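Local structure of uncharacterized protein PA0076 (Pseudomonas aeruginosa PAO1, 2QNU) at residues Val17-Pro22 with Ala131-Val136; Glu27-Trp32 with Pro88-Cys93; Trp111-Glu116 with Trp184-Ala189. The protein is of unknown function but, as a TagF-family protein, is probably associated with the type VI secretion system. All blocks are in the same frame, centred on the assembly; numbering follows the deposited sequence.

Contact 1: residues Val17-Pro22 with Ala131-Val136; sequences VSRGLP and AFEQAV
At the edge of a seven-stranded antiparallel sheet with helices packed on its two faces, Arg-19 of strand 18-19, one of the two outermost strands, meets Glu-133 of helix 129-137. The meeting is a long-range charge pair at the surface and not a hydrogen-bonded bridge: Arg-19 NE and Glu-133 OE2 are 3.9 Å apart, and OE2 sits off-centre over one face of the guanidinium. No N-H of the guanidinium points at that oxygen. Because OE2 lies well out of the guanidinium plane, the pair is held by charge alone, even though the planes of carboxylate and guanidinium are only 15° apart. The methylene next to the guanidinium shares the approach, with Arg-19 CD also 3.9 Å from Glu-133 OE2. Arginine suits such a place because its long aliphatic part can span from an edge strand while its charge stays at the surface. Its chain is bent at chi2 (-97°) and again at chi3, a fold that turns the guanidinium back over its own strand, where Arg-19 NE makes a weak hydrogen bond of 3.1 Å to Ser-18 O. Glu-133, by contrast, runs extended beyond CG and delivers its carboxylate from the helix toward the strand. Beneath the ion pair the surroundings become apolar. Phe-6 of the neighbouring strand 4-7 touches both Arg-19 and Glu-133 and takes the ring of Phe-132 edge-to-face, which places the helix against the sheet. Phenylalanine and valine suit the inward side of this helix, since residues four apart lie one turn from each other: Val-136 CG2 rests 3.6 Å above one face of the Phe-132 ring, nearer its margin than its middle, while Val-136 N bonds to Phe-132 O at 2.9 Å.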
ATOM      1  N   VAL B  17      20.552  16.169 -23.577  1.00 40.16           N
ATOM      2  CA  VAL B  17      21.399  16.719 -22.504  1.00 40.48           C
ATOM      3  C   VAL B  17      21.155  15.902 -21.229  1.00 40.32           C
ATOM      4  O   VAL B  17      20.016  15.522 -20.928  1.00 39.89           O
ATOM      5  CB  VAL B  17      21.092  18.220 -22.267  1.00 40.57           C
ATOM      6  CG1 VAL B  17      21.412  19.016 -23.495  1.00 42.03           C
ATOM      7  CG2 VAL B  17      19.645  18.387 -21.948  1.00 40.01           C
ATOM      8  N   SER B  18      22.239  15.641 -20.494  1.00 41.06           N
ATOM      9  CA  SER B  18      22.243  14.747 -19.341  1.00 41.10           C
ATOM     10  C   SER B  18      23.299  15.282 -18.367  1.00 40.61           C
ATOM     11  O   SER B  18      24.431  15.460 -18.774  1.00 40.54           O
ATOM     12  CB  SER B  18      22.648  13.330 -19.827  1.00 42.03           C
ATOM     13  OG  SER B  18      22.683  12.342 -18.781  1.00 41.90           O
ATOM     14  N   ARG B  19      22.928  15.593 -17.130  1.00 40.60           N
ATOM     15  CA  ARG B  19      23.907  15.838 -16.068  1.00 41.61           C
ATOM     16  C   ARG B  19      23.490  15.164 -14.781  1.00 40.62           C
ATOM     17  O   ARG B  19      22.305  15.051 -14.515  1.00 38.38           O
ATOM     18  CB  ARG B  19      24.092  17.322 -15.726  1.00 43.50           C
ATOM     19  CG  ARG B  19      23.976  18.348 -16.841  1.00 48.73           C
ATOM     20  CD  ARG B  19      25.333  18.777 -17.430  1.00 57.48           C
ATOM     21  NE  ARG B  19      25.459  18.385 -18.837  1.00 61.71           N
ATOM     22  CZ  ARG B  19      26.441  18.769 -19.649  1.00 64.51           C
ATOM     23  NH1 ARG B  19      27.417  19.574 -19.221  1.00 66.68           N
ATOM     24  NH2 ARG B  19      26.447  18.335 -20.908  1.00 64.39           N
ATOM     25  N   GLY B  20      24.491  14.737 -13.988  1.00 40.78           N
ATOM     26  CA  GLY B  20      24.289  14.321 -12.602  1.00 41.25           C
ATOM     27  C   GLY B  20      23.592  12.988 -12.414  1.00 41.63           C
ATOM     28  O   GLY B  20      23.267  12.609 -11.288  1.00 41.72           O
ATOM     29  N   LEU B  21      23.338  12.292 -13.532  1.00 42.23           N
ATOM     30  CA  LEU B  21      22.629  11.023 -13.569  1.00 41.84           C
ATOM     31  C   LEU B  21      23.539   9.930 -14.149  1.00 41.88           C
ATOM     32  O   LEU B  21      24.214  10.142 -15.140  1.00 41.76           O
ATOM     33  CB  LEU B  21      21.377  11.154 -14.437  1.00 42.39           C
ATOM     34  CG  LEU B  21      20.006  11.454 -13.785  1.00 43.42           C
ATOM     35  CD1 LEU B  21      19.959  12.238 -12.511  1.00 43.27           C
ATOM     36  CD2 LEU B  21      19.114  12.096 -14.813  1.00 41.95           C
ATOM     37  N   PRO B  22      23.566   8.742 -13.523  1.00 41.98           N
ATOM     38  CA  PRO B  22      24.405   7.667 -14.101  1.00 41.76           C
ATOM     39  C   PRO B  22      23.690   6.932 -15.267  1.00 41.90           C
ATOM     40  O   PRO B  22      22.478   7.040 -15.416  1.00 40.94           O
ATOM     41  CB  PRO B  22      24.632   6.747 -12.914  1.00 42.04           C
ATOM     42  CG  PRO B  22      23.381   6.941 -12.031  1.00 42.11           C
ATOM     43  CD  PRO B  22      22.854   8.334 -12.295  1.00 41.08           C
ATOM     44  N   ALA B 131      21.798  28.364 -16.202  1.00 41.15           N
ATOM     45  CA  ALA B 131      21.053  28.630 -14.948  1.00 40.66           C
ATOM     46  C   ALA B 131      20.164  27.448 -14.492  1.00 40.24           C
ATOM     47  O   ALA B 131      20.094  27.074 -13.280  1.00 41.07           O
ATOM     48  CB  ALA B 131      20.202  29.900 -15.125  1.00 40.93           C
ATOM     49  N   PHE B 132      19.485  26.845 -15.456  1.00 37.73           N
ATOM     50  CA  PHE B 132      18.767  25.589 -15.205  1.00 38.00           C
ATOM     51  C   PHE B 132      19.682  24.501 -14.622  1.00 36.83           C
ATOM     52  O   PHE B 132      19.369  23.956 -13.572  1.00 34.33           O
ATOM     53  CB  PHE B 132      18.138  25.086 -16.484  1.00 37.27           C
ATOM     54  CG  PHE B 132      17.528  23.726 -16.368  1.00 35.47           C
ATOM     55  CD1 PHE B 132      18.106  22.641 -17.000  1.00 35.20           C
ATOM     56  CD2 PHE B 132      16.370  23.538 -15.637  1.00 35.56           C
ATOM     57  CE1 PHE B 132      17.526  21.402 -16.925  1.00 33.29           C
ATOM     58  CE2 PHE B 132      15.806  22.276 -15.535  1.00 35.70           C
ATOM     59  CZ  PHE B 132      16.406  21.205 -16.151  1.00 34.39           C
ATOM     60  N   GLU B 133      20.820  24.247 -15.275  1.00 37.63           N
ATOM     61  CA  GLU B 133      21.751  23.191 -14.830  1.00 39.80           C
ATOM     62  C   GLU B 133      22.236  23.465 -13.426  1.00 39.63           C
ATOM     63  O   GLU B 133      22.221  22.585 -12.585  1.00 40.22           O
ATOM     64  CB  GLU B 133      22.941  23.085 -15.765  1.00 39.95           C
ATOM     65  CG  GLU B 133      22.572  22.582 -17.179  1.00 42.93           C
ATOM     66  CD  GLU B 133      23.754  22.649 -18.179  1.00 45.15           C
ATOM     67  OE1 GLU B 133      24.711  23.466 -17.977  1.00 50.32           O
ATOM     68  OE2 GLU B 133      23.673  21.889 -19.193  1.00 54.67           O
ATOM     69  N   GLN B 134      22.641  24.708 -13.194  1.00 41.01           N
ATOM     70  CA  GLN B 134      23.054  25.209 -11.869  1.00 41.58           C
ATOM     71  C   GLN B 134      21.987  25.018 -10.846  1.00 40.93           C
ATOM     72  O   GLN B 134      22.242  24.492  -9.788  1.00 40.95           O
ATOM     73  CB  GLN B 134      23.445  26.687 -11.944  1.00 41.78           C
ATOM     74  CG  GLN B 134      24.853  26.882 -12.531  1.00 45.15           C
ATOM     75  CD  GLN B 134      25.162  28.325 -12.987  1.00 46.15           C
ATOM     76  OE1 GLN B 134      24.388  29.262 -12.724  1.00 53.65           O
ATOM     77  NE2 GLN B 134      26.309  28.507 -13.664  1.00 48.50           N
ATOM     78  N   ALA B 135      20.767  25.428 -11.158  1.00 41.77           N
ATOM     79  CA  ALA B 135      19.648  25.228 -10.233  1.00 41.76           C
ATOM     80  C   ALA B 135      19.409  23.746  -9.893  1.00 41.85           C
ATOM     81  O   ALA B 135      19.223  23.415  -8.733  1.00 41.80           O
ATOM     82  CB  ALA B 135      18.361  25.883 -10.773  1.00 41.36           C
ATOM     83  N   VAL B 136      19.372  22.872 -10.903  1.00 42.05           N
ATOM     84  CA  VAL B 136      19.210  21.450 -10.668  1.00 42.78           C
ATOM     85  C   VAL B 136      20.341  20.909  -9.753  1.00 44.25           C
ATOM     86  O   VAL B 136      20.076  20.136  -8.831  1.00 42.98           O
ATOM     87  CB  VAL B 136      19.161  20.632 -12.004  1.00 42.36           C
ATOM     88  CG1 VAL B 136      19.188  19.134 -11.715  1.00 42.29           C
ATOM     89  CG2 VAL B 136      17.919  20.999 -12.821  1.00 39.65           C
TER

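Contact 2: residues Glu27-Trp32 with Pro88-Cys93; sequences EPWDAW and PLTVAC
With chi1 at 176°, Trp-29 holds CG opposite its backbone N and sends the indole from the helix toward Thr-90, whose own chi1 of -54° sets OG1 beside its backbone N and CG2 opposite that N. These two settings let a helix and a strand of the antiparallel sheet meet through one pair of side chains: helix 23-44 packs on one face of the sheet, and strand 89-95 is one of its inner strands. The gap is wide, 9.7 Å from Trp-29 CA to Thr-90 CA, and tryptophan has the length to cross it while also bringing an N-H. Trp-29 NE1 gives its hydrogen to Thr-90 OG1 over 3.1 Å, with a moderately bent N-H...O angle of 140°. The hydroxyl oxygen lies at the indole edge, almost in the ring plane, so the bond helps to set the rotation of the ring and satisfies a buried donor. Threonine fits twice over, since its beta-branched side chain is at ease in a strand and offers a methyl as well as a hydroxyl. The methyl packs by the same edge as the hydroxyl, Thr-90 CG2 coming within 3.7 Å of Trp-29 CZ2 and nearly as close to Trp-29 NE1. Backbone bonds tie Thr-90 to Tyr-7 of the adjacent strand. The indole also stacks with Phe-25 and meets the ring of Phe-60, so a polar bond sits within an aromatic cluster. One residue before Trp-29, Pro-28 has no N-H to give to the preceding turn, and the helix kinks there. The turn that follows is regular, with Trp-32 N bonded to Pro-28 O at 2.9 Å, and it brings Trp-32 CE3 to 3.7 Å above one face of the Trp-29 ring.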
ATOM      1  N   GLU B  27      20.195   4.910 -19.563  1.00 38.90           N
ATOM      2  CA  GLU B  27      19.957   3.882 -20.583  1.00 39.69           C
ATOM      3  C   GLU B  27      18.512   3.345 -20.540  1.00 39.82           C
ATOM      4  O   GLU B  27      17.784   3.458 -21.553  1.00 40.64           O
ATOM      5  CB  GLU B  27      20.971   2.701 -20.481  1.00 40.83           C
ATOM      6  CG  GLU B  27      22.053   2.679 -21.590  1.00 41.72           C
ATOM      7  CD  GLU B  27      22.901   1.361 -21.620  1.00 43.72           C
ATOM      8  OE1 GLU B  27      22.552   0.395 -20.887  1.00 48.09           O
ATOM      9  OE2 GLU B  27      23.918   1.286 -22.379  1.00 48.42           O
ATOM     10  N   PRO B  28      18.086   2.731 -19.403  1.00 38.73           N
ATOM     11  CA  PRO B  28      16.691   2.274 -19.346  1.00 37.79           C
ATOM     12  C   PRO B  28      15.615   3.377 -19.374  1.00 36.13           C
ATOM     13  O   PRO B  28      14.496   3.181 -19.859  1.00 33.98           O
ATOM     14  CB  PRO B  28      16.627   1.490 -17.998  1.00 37.83           C
ATOM     15  CG  PRO B  28      17.776   2.028 -17.189  1.00 38.86           C
ATOM     16  CD  PRO B  28      18.842   2.333 -18.192  1.00 39.34           C
ATOM     17  N   TRP B  29      15.909   4.509 -18.768  1.00 36.61           N
ATOM     18  CA  TRP B  29      14.911   5.571 -18.707  1.00 37.50           C
ATOM     19  C   TRP B  29      14.640   6.055 -20.144  1.00 36.69           C
ATOM     20  O   TRP B  29      13.494   6.107 -20.556  1.00 37.41           O
ATOM     21  CB  TRP B  29      15.387   6.707 -17.822  1.00 37.92           C
ATOM     22  CG  TRP B  29      14.461   7.868 -17.793  1.00 37.41           C
ATOM     23  CD1 TRP B  29      14.704   9.119 -18.343  1.00 38.87           C
ATOM     24  CD2 TRP B  29      13.174   7.935 -17.201  1.00 33.93           C
ATOM     25  NE1 TRP B  29      13.637   9.921 -18.127  1.00 39.63           N
ATOM     26  CE2 TRP B  29      12.675   9.225 -17.438  1.00 37.96           C
ATOM     27  CE3 TRP B  29      12.360   7.011 -16.542  1.00 39.09           C
ATOM     28  CZ2 TRP B  29      11.399   9.638 -17.003  1.00 38.32           C
ATOM     29  CZ3 TRP B  29      11.107   7.412 -16.092  1.00 39.02           C
ATOM     30  CH2 TRP B  29      10.637   8.724 -16.313  1.00 38.80           C
ATOM     31  N   ASP B  30      15.703   6.335 -20.884  1.00 36.33           N
ATOM     32  CA  ASP B  30      15.635   6.667 -22.312  1.00 37.43           C
ATOM     33  C   ASP B  30      14.879   5.638 -23.171  1.00 38.35           C
ATOM     34  O   ASP B  30      14.024   6.007 -23.942  1.00 37.59           O
ATOM     35  CB  ASP B  30      17.042   6.819 -22.887  1.00 36.99           C
ATOM     36  CG  ASP B  30      17.049   7.124 -24.400  1.00 38.74           C
ATOM     37  OD1 ASP B  30      16.947   8.350 -24.806  1.00 43.25           O
ATOM     38  OD2 ASP B  30      17.189   6.176 -25.197  1.00 37.98           O
ATOM     39  N   ALA B  31      15.190   4.341 -22.988  1.00 38.66           N
ATOM     40  CA  ALA B  31      14.582   3.282 -23.788  1.00 37.59           C
ATOM     41  C   ALA B  31      13.113   3.203 -23.458  1.00 37.69           C
ATOM     42  O   ALA B  31      12.262   2.989 -24.321  1.00 37.21           O
ATOM     43  CB  ALA B  31      15.274   1.988 -23.505  1.00 38.73           C
ATOM     44  N   TRP B  32      12.789   3.403 -22.193  1.00 36.62           N
ATOM     45  CA  TRP B  32      11.400   3.354 -21.808  1.00 36.32           C
ATOM     46  C   TRP B  32      10.658   4.573 -22.393  1.00 35.80           C
ATOM     47  O   TRP B  32       9.558   4.414 -22.865  1.00 35.45           O
ATOM     48  CB  TRP B  32      11.185   3.245 -20.263  1.00 36.43           C
ATOM     49  CG  TRP B  32       9.708   3.402 -19.849  1.00 33.99           C
ATOM     50  CD1 TRP B  32       8.705   2.488 -19.966  1.00 32.58           C
ATOM     51  CD2 TRP B  32       9.099   4.608 -19.378  1.00 32.11           C
ATOM     52  NE1 TRP B  32       7.506   3.028 -19.567  1.00 32.38           N
ATOM     53  CE2 TRP B  32       7.730   4.343 -19.204  1.00 34.33           C
ATOM     54  CE3 TRP B  32       9.586   5.891 -19.131  1.00 33.14           C
ATOM     55  CZ2 TRP B  32       6.844   5.301 -18.728  1.00 36.64           C
ATOM     56  CZ3 TRP B  32       8.711   6.864 -18.649  1.00 35.25           C
ATOM     57  CH2 TRP B  32       7.356   6.575 -18.460  1.00 37.37           C
ATOM     58  N   PRO B  88      10.724  14.285 -23.936  1.00 36.34           N
ATOM     59  CA  PRO B  88      10.528  14.862 -22.605  1.00 35.55           C
ATOM     60  C   PRO B  88      11.799  15.328 -21.920  1.00 33.54           C
ATOM     61  O   PRO B  88      12.885  14.939 -22.273  1.00 31.56           O
ATOM     62  CB  PRO B  88       9.908  13.708 -21.816  1.00 35.21           C
ATOM     63  CG  PRO B  88       9.199  12.941 -22.790  1.00 36.61           C
ATOM     64  CD  PRO B  88      10.061  12.979 -24.048  1.00 36.04           C
ATOM     65  N   LEU B  89      11.623  16.174 -20.931  1.00 34.73           N
ATOM     66  CA  LEU B  89      12.738  16.605 -20.059  1.00 34.67           C
ATOM     67  C   LEU B  89      12.399  16.114 -18.667  1.00 34.31           C
ATOM     68  O   LEU B  89      11.302  16.326 -18.149  1.00 34.77           O
ATOM     69  CB  LEU B  89      12.833  18.124 -20.034  1.00 34.75           C
ATOM     70  CG  LEU B  89      13.890  18.783 -19.102  1.00 34.01           C
ATOM     71  CD1 LEU B  89      15.273  18.417 -19.545  1.00 34.02           C
ATOM     72  CD2 LEU B  89      13.723  20.262 -19.197  1.00 36.41           C
ATOM     73  N   THR B  90      13.353  15.467 -18.049  1.00 35.12           N
ATOM     74  CA  THR B  90      13.131  14.888 -16.755  1.00 35.34           C
ATOM     75  C   THR B  90      14.150  15.443 -15.814  1.00 34.03           C
ATOM     76  O   THR B  90      15.292  15.509 -16.174  1.00 33.55           O
ATOM     77  CB  THR B  90      13.317  13.318 -16.831  1.00 35.25           C
ATOM     78  OG1 THR B  90      12.485  12.807 -17.852  1.00 39.60           O
ATOM     79  CG2 THR B  90      12.957  12.653 -15.525  1.00 36.20           C
ATOM     80  N   VAL B  91      13.707  15.831 -14.627  1.00 35.21           N
ATOM     81  CA  VAL B  91      14.596  16.012 -13.469  1.00 35.97           C
ATOM     82  C   VAL B  91      14.345  14.826 -12.500  1.00 36.44           C
ATOM     83  O   VAL B  91      13.187  14.526 -12.137  1.00 35.02           O
ATOM     84  CB  VAL B  91      14.301  17.335 -12.787  1.00 37.78           C
ATOM     85  CG1 VAL B  91      15.074  17.485 -11.450  1.00 37.96           C
ATOM     86  CG2 VAL B  91      14.598  18.490 -13.767  1.00 38.28           C
ATOM     87  N   ALA B  92      15.432  14.156 -12.119  1.00 35.88           N
ATOM     88  CA  ALA B  92      15.368  12.901 -11.333  1.00 36.01           C
ATOM     89  C   ALA B  92      16.382  12.884 -10.199  1.00 36.73           C
ATOM     90  O   ALA B  92      17.528  13.288 -10.367  1.00 34.33           O
ATOM     91  CB  ALA B  92      15.622  11.732 -12.222  1.00 36.19           C
ATOM     92  N   CYS B  93      15.918  12.432  -9.039  1.00 39.05           N
ATOM     93  CA  CYS B  93      16.799  12.123  -7.930  1.00 40.69           C
ATOM     94  C   CYS B  93      16.835  10.606  -7.674  1.00 39.92           C
ATOM     95  O   CYS B  93      15.819   9.973  -7.403  1.00 40.34           O
ATOM     96  CB  CYS B  93      16.303  12.848  -6.704  1.00 40.25           C
ATOM     97  SG  CYS B  93      17.316  12.528  -5.353  1.00 44.15           S
TER

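Contact 3: residues Trp111-Glu116 with Trp184-Ala189; sequences WFEQVE and WGRGSA
Arg-186 points its CB toward the helix bearing Glu-113 and Glu-116; from there the chain runs extended at chi2 and bends at chi3, which turns the guanidinium to the two carboxylates. Beyond CZ it divides: Arg-186 NH1 pairs with Glu-116 OE1 at 2.8 Å and Arg-186 NH2 with Glu-113 OE2 at 3.1 Å. The carboxylate plane of Glu-113 is turned 19° from that of the guanidinium, the carboxylate plane of Glu-116 54°. Glutamates three apart on a helix suit this salt-bridge network, because both reach one arginine. Glu-116 OE2 serves two further partners, Arg-59 in a salt bridge and a water at 2.7 Å, which in turn accepts from Arg-186 N at 3.0 Å. Helix 110-121 is thereby joined to strand 180-185, an inner strand of the antiparallel sheet, and the residues that follow. Gly-185, between Trp-184 and Arg-186, has backbone angles at which a CB would be pressed against Trp-184 O, so glycine suits the place. Deeper in, Trp-184 and Phe-112 form a T-shaped pair, the indole edge toward the phenyl face, planes at 67°. Trp-184 CZ2 comes 3.7 Å from Phe-112 CZ, while Trp-111 CE3 covers the opposite phenyl face, over its centre.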
ATOM      1  N   TRP B 111       9.113  19.884  -2.668  1.00 38.29           N
ATOM      2  CA  TRP B 111      10.239  19.514  -3.551  1.00 38.79           C
ATOM      3  C   TRP B 111       9.760  19.405  -5.024  1.00 38.66           C
ATOM      4  O   TRP B 111      10.361  19.918  -5.952  1.00 37.98           O
ATOM      5  CB  TRP B 111      10.838  18.173  -3.092  1.00 39.16           C
ATOM      6  CG  TRP B 111      12.089  17.818  -3.804  1.00 39.76           C
ATOM      7  CD1 TRP B 111      13.357  18.339  -3.588  1.00 40.31           C
ATOM      8  CD2 TRP B 111      12.205  16.912  -4.905  1.00 39.15           C
ATOM      9  NE1 TRP B 111      14.236  17.774  -4.470  1.00 39.26           N
ATOM     10  CE2 TRP B 111      13.559  16.890  -5.281  1.00 38.80           C
ATOM     11  CE3 TRP B 111      11.289  16.091  -5.592  1.00 39.44           C
ATOM     12  CZ2 TRP B 111      14.016  16.107  -6.332  1.00 39.83           C
ATOM     13  CZ3 TRP B 111      11.743  15.294  -6.623  1.00 38.84           C
ATOM     14  CH2 TRP B 111      13.094  15.306  -6.984  1.00 40.91           C
ATOM     15  N   PHE B 112       8.658  18.705  -5.197  1.00 38.63           N
ATOM     16  CA  PHE B 112       8.052  18.497  -6.517  1.00 38.33           C
ATOM     17  C   PHE B 112       7.607  19.831  -7.248  1.00 38.15           C
ATOM     18  O   PHE B 112       7.784  20.025  -8.473  1.00 36.41           O
ATOM     19  CB  PHE B 112       6.894  17.514  -6.345  1.00 38.03           C
ATOM     20  CG  PHE B 112       7.360  16.099  -5.984  1.00 36.42           C
ATOM     21  CD1 PHE B 112       7.885  15.270  -6.953  1.00 38.11           C
ATOM     22  CD2 PHE B 112       7.298  15.630  -4.672  1.00 38.93           C
ATOM     23  CE1 PHE B 112       8.381  13.962  -6.636  1.00 39.96           C
ATOM     24  CE2 PHE B 112       7.795  14.332  -4.320  1.00 38.60           C
ATOM     25  CZ  PHE B 112       8.313  13.504  -5.305  1.00 39.47           C
ATOM     26  N   GLU B 113       7.010  20.707  -6.469  1.00 38.00           N
ATOM     27  CA  GLU B 113       6.639  22.042  -6.947  1.00 38.42           C
ATOM     28  C   GLU B 113       7.887  22.836  -7.363  1.00 37.32           C
ATOM     29  O   GLU B 113       7.913  23.431  -8.452  1.00 36.74           O
ATOM     30  CB  GLU B 113       5.851  22.744  -5.860  1.00 38.48           C
ATOM     31  CG  GLU B 113       4.462  22.171  -5.756  1.00 40.30           C
ATOM     32  CD  GLU B 113       3.663  22.658  -4.560  1.00 40.51           C
ATOM     33  OE1 GLU B 113       4.186  23.401  -3.729  1.00 47.93           O
ATOM     34  OE2 GLU B 113       2.507  22.258  -4.436  1.00 44.67           O
ATOM     35  N   GLN B 114       8.946  22.760  -6.561  1.00 37.27           N
ATOM     36  CA  GLN B 114      10.214  23.378  -6.936  1.00 37.81           C
ATOM     37  C   GLN B 114      10.767  22.758  -8.198  1.00 36.06           C
ATOM     38  O   GLN B 114      11.297  23.454  -9.026  1.00 35.59           O
ATOM     39  CB  GLN B 114      11.314  23.233  -5.867  1.00 37.76           C
ATOM     40  CG  GLN B 114      10.929  23.708  -4.490  1.00 41.41           C
ATOM     41  CD  GLN B 114      12.055  23.523  -3.420  1.00 44.81           C
ATOM     42  OE1 GLN B 114      13.262  23.657  -3.725  1.00 52.27           O
ATOM     43  NE2 GLN B 114      11.644  23.255  -2.153  1.00 51.67           N
ATOM     44  N   VAL B 115      10.713  21.432  -8.335  1.00 35.26           N
ATOM     45  CA  VAL B 115      11.225  20.818  -9.527  1.00 34.98           C
ATOM     46  C   VAL B 115      10.385  21.251 -10.721  1.00 35.19           C
ATOM     47  O   VAL B 115      10.936  21.536 -11.774  1.00 35.78           O
ATOM     48  CB  VAL B 115      11.258  19.256  -9.468  1.00 34.17           C
ATOM     49  CG1 VAL B 115      11.541  18.718 -10.838  1.00 33.45           C
ATOM     50  CG2 VAL B 115      12.321  18.798  -8.489  1.00 35.16           C
ATOM     51  N   GLU B 116       9.065  21.239 -10.576  1.00 35.88           N
ATOM     52  CA  GLU B 116       8.167  21.697 -11.684  1.00 36.68           C
ATOM     53  C   GLU B 116       8.477  23.130 -12.105  1.00 36.59           C
ATOM     54  O   GLU B 116       8.509  23.448 -13.293  1.00 36.70           O
ATOM     55  CB  GLU B 116       6.704  21.625 -11.278  1.00 37.36           C
ATOM     56  CG  GLU B 116       6.144  20.179 -11.141  1.00 37.50           C
ATOM     57  CD  GLU B 116       4.694  20.190 -10.706  1.00 41.07           C
ATOM     58  OE1 GLU B 116       4.248  21.270 -10.240  1.00 46.83           O
ATOM     59  OE2 GLU B 116       3.968  19.142 -10.833  1.00 44.80           O
ATOM     60  N   TRP B 184       1.790  11.137 -10.453  1.00 35.04           N
ATOM     61  CA  TRP B 184       0.723  12.009  -9.965  1.00 33.96           C
ATOM     62  C   TRP B 184       1.018  13.462 -10.328  1.00 35.45           C
ATOM     63  O   TRP B 184       2.115  13.784 -10.759  1.00 36.24           O
ATOM     64  CB  TRP B 184       0.499  11.869  -8.478  1.00 34.00           C
ATOM     65  CG  TRP B 184       1.588  12.439  -7.604  1.00 31.73           C
ATOM     66  CD1 TRP B 184       1.544  13.597  -6.949  1.00 33.50           C
ATOM     67  CD2 TRP B 184       2.852  11.831  -7.284  1.00 30.44           C
ATOM     68  NE1 TRP B 184       2.728  13.801  -6.234  1.00 32.50           N
ATOM     69  CE2 TRP B 184       3.542  12.718  -6.452  1.00 31.69           C
ATOM     70  CE3 TRP B 184       3.476  10.626  -7.643  1.00 35.47           C
ATOM     71  CZ2 TRP B 184       4.781  12.442  -5.976  1.00 33.76           C
ATOM     72  CZ3 TRP B 184       4.719  10.362  -7.159  1.00 33.79           C
ATOM     73  CH2 TRP B 184       5.369  11.263  -6.346  1.00 34.57           C
ATOM     74  N   GLY B 185       0.029  14.327 -10.129  1.00 36.29           N
ATOM     75  CA  GLY B 185       0.244  15.740 -10.305  1.00 37.07           C
ATOM     76  C   GLY B 185      -1.019  16.534 -10.504  1.00 37.48           C
ATOM     77  O   GLY B 185      -2.110  16.050 -10.198  1.00 36.10           O
ATOM     78  N   ARG B 186      -0.842  17.776 -10.985  1.00 36.99           N
ATOM     79  CA  ARG B 186      -1.962  18.757 -11.096  1.00 38.32           C
ATOM     80  C   ARG B 186      -2.861  18.490 -12.293  1.00 37.45           C
ATOM     81  O   ARG B 186      -3.993  18.958 -12.342  1.00 37.67           O
ATOM     82  CB  ARG B 186      -1.450  20.188 -11.203  1.00 38.26           C
ATOM     83  CG  ARG B 186      -0.580  20.618 -10.085  1.00 40.13           C
ATOM     84  CD  ARG B 186      -0.104  22.121 -10.203  1.00 42.78           C
ATOM     85  NE  ARG B 186       0.065  22.634  -8.853  1.00 47.13           N
ATOM     86  CZ  ARG B 186       1.218  22.948  -8.296  1.00 49.71           C
ATOM     87  NH1 ARG B 186       2.374  22.929  -8.961  1.00 55.86           N
ATOM     88  NH2 ARG B 186       1.202  23.358  -7.075  1.00 50.86           N
ATOM     89  N   GLY B 187      -2.404  17.684 -13.233  1.00 38.16           N
ATOM     90  CA  GLY B 187      -3.232  17.431 -14.418  1.00 38.66           C
ATOM     91  C   GLY B 187      -3.148  18.531 -15.461  1.00 37.85           C
ATOM     92  O   GLY B 187      -2.170  19.263 -15.518  1.00 37.63           O
ATOM     93  N   SER B 188      -4.169  18.613 -16.300  1.00 38.20           N
ATOM     94  CA  SER B 188      -4.256  19.574 -17.394  1.00 39.05           C
ATOM     95  C   SER B 188      -5.750  19.820 -17.630  1.00 40.36           C
ATOM     96  O   SER B 188      -6.609  19.149 -17.018  1.00 39.84           O
ATOM     97  CB  SER B 188      -3.652  18.990 -18.675  1.00 39.78           C
ATOM     98  OG  SER B 188      -4.445  17.860 -19.104  1.00 37.21           O
ATOM     99  N   ALA B 189      -6.083  20.767 -18.499  1.00 39.88           N
ATOM    100  CA  ALA B 189      -7.450  20.866 -18.953  1.00 40.35           C
ATOM    101  C   ALA B 189      -8.080  19.479 -19.312  1.00 39.78           C
ATOM    102  O   ALA B 189      -9.264  19.274 -19.106  1.00 38.59           O
ATOM    103  CB  ALA B 189      -7.507  21.769 -20.173  1.00 40.75           C
TER
HETATM  104  O   HOH W   1       1.776  18.532 -12.265  1.00 31.55           O

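In the fold
Going from the N terminus, residues 17-22 open contact 1 at the sheet edge, and the chain passes directly into helix 23-44, where contact 2 begins. Contact 2 closes first, at strand 89-95, and so lies wholly within the longer loop that contact 1 completes at helix 129-137. Before that happens, helix 110-121 opens contact 3, which closes only at residues 184-189; contacts 1 and 3 therefore cross, whereas 2 and 3 follow in series. All three reach one sheet. Strand 89-95 is the common ground: Val-91 packs on Phe-132 and Val-136 of contact 1 and on Val-115 of contact 3, while Thr-90 faces helix 23-44.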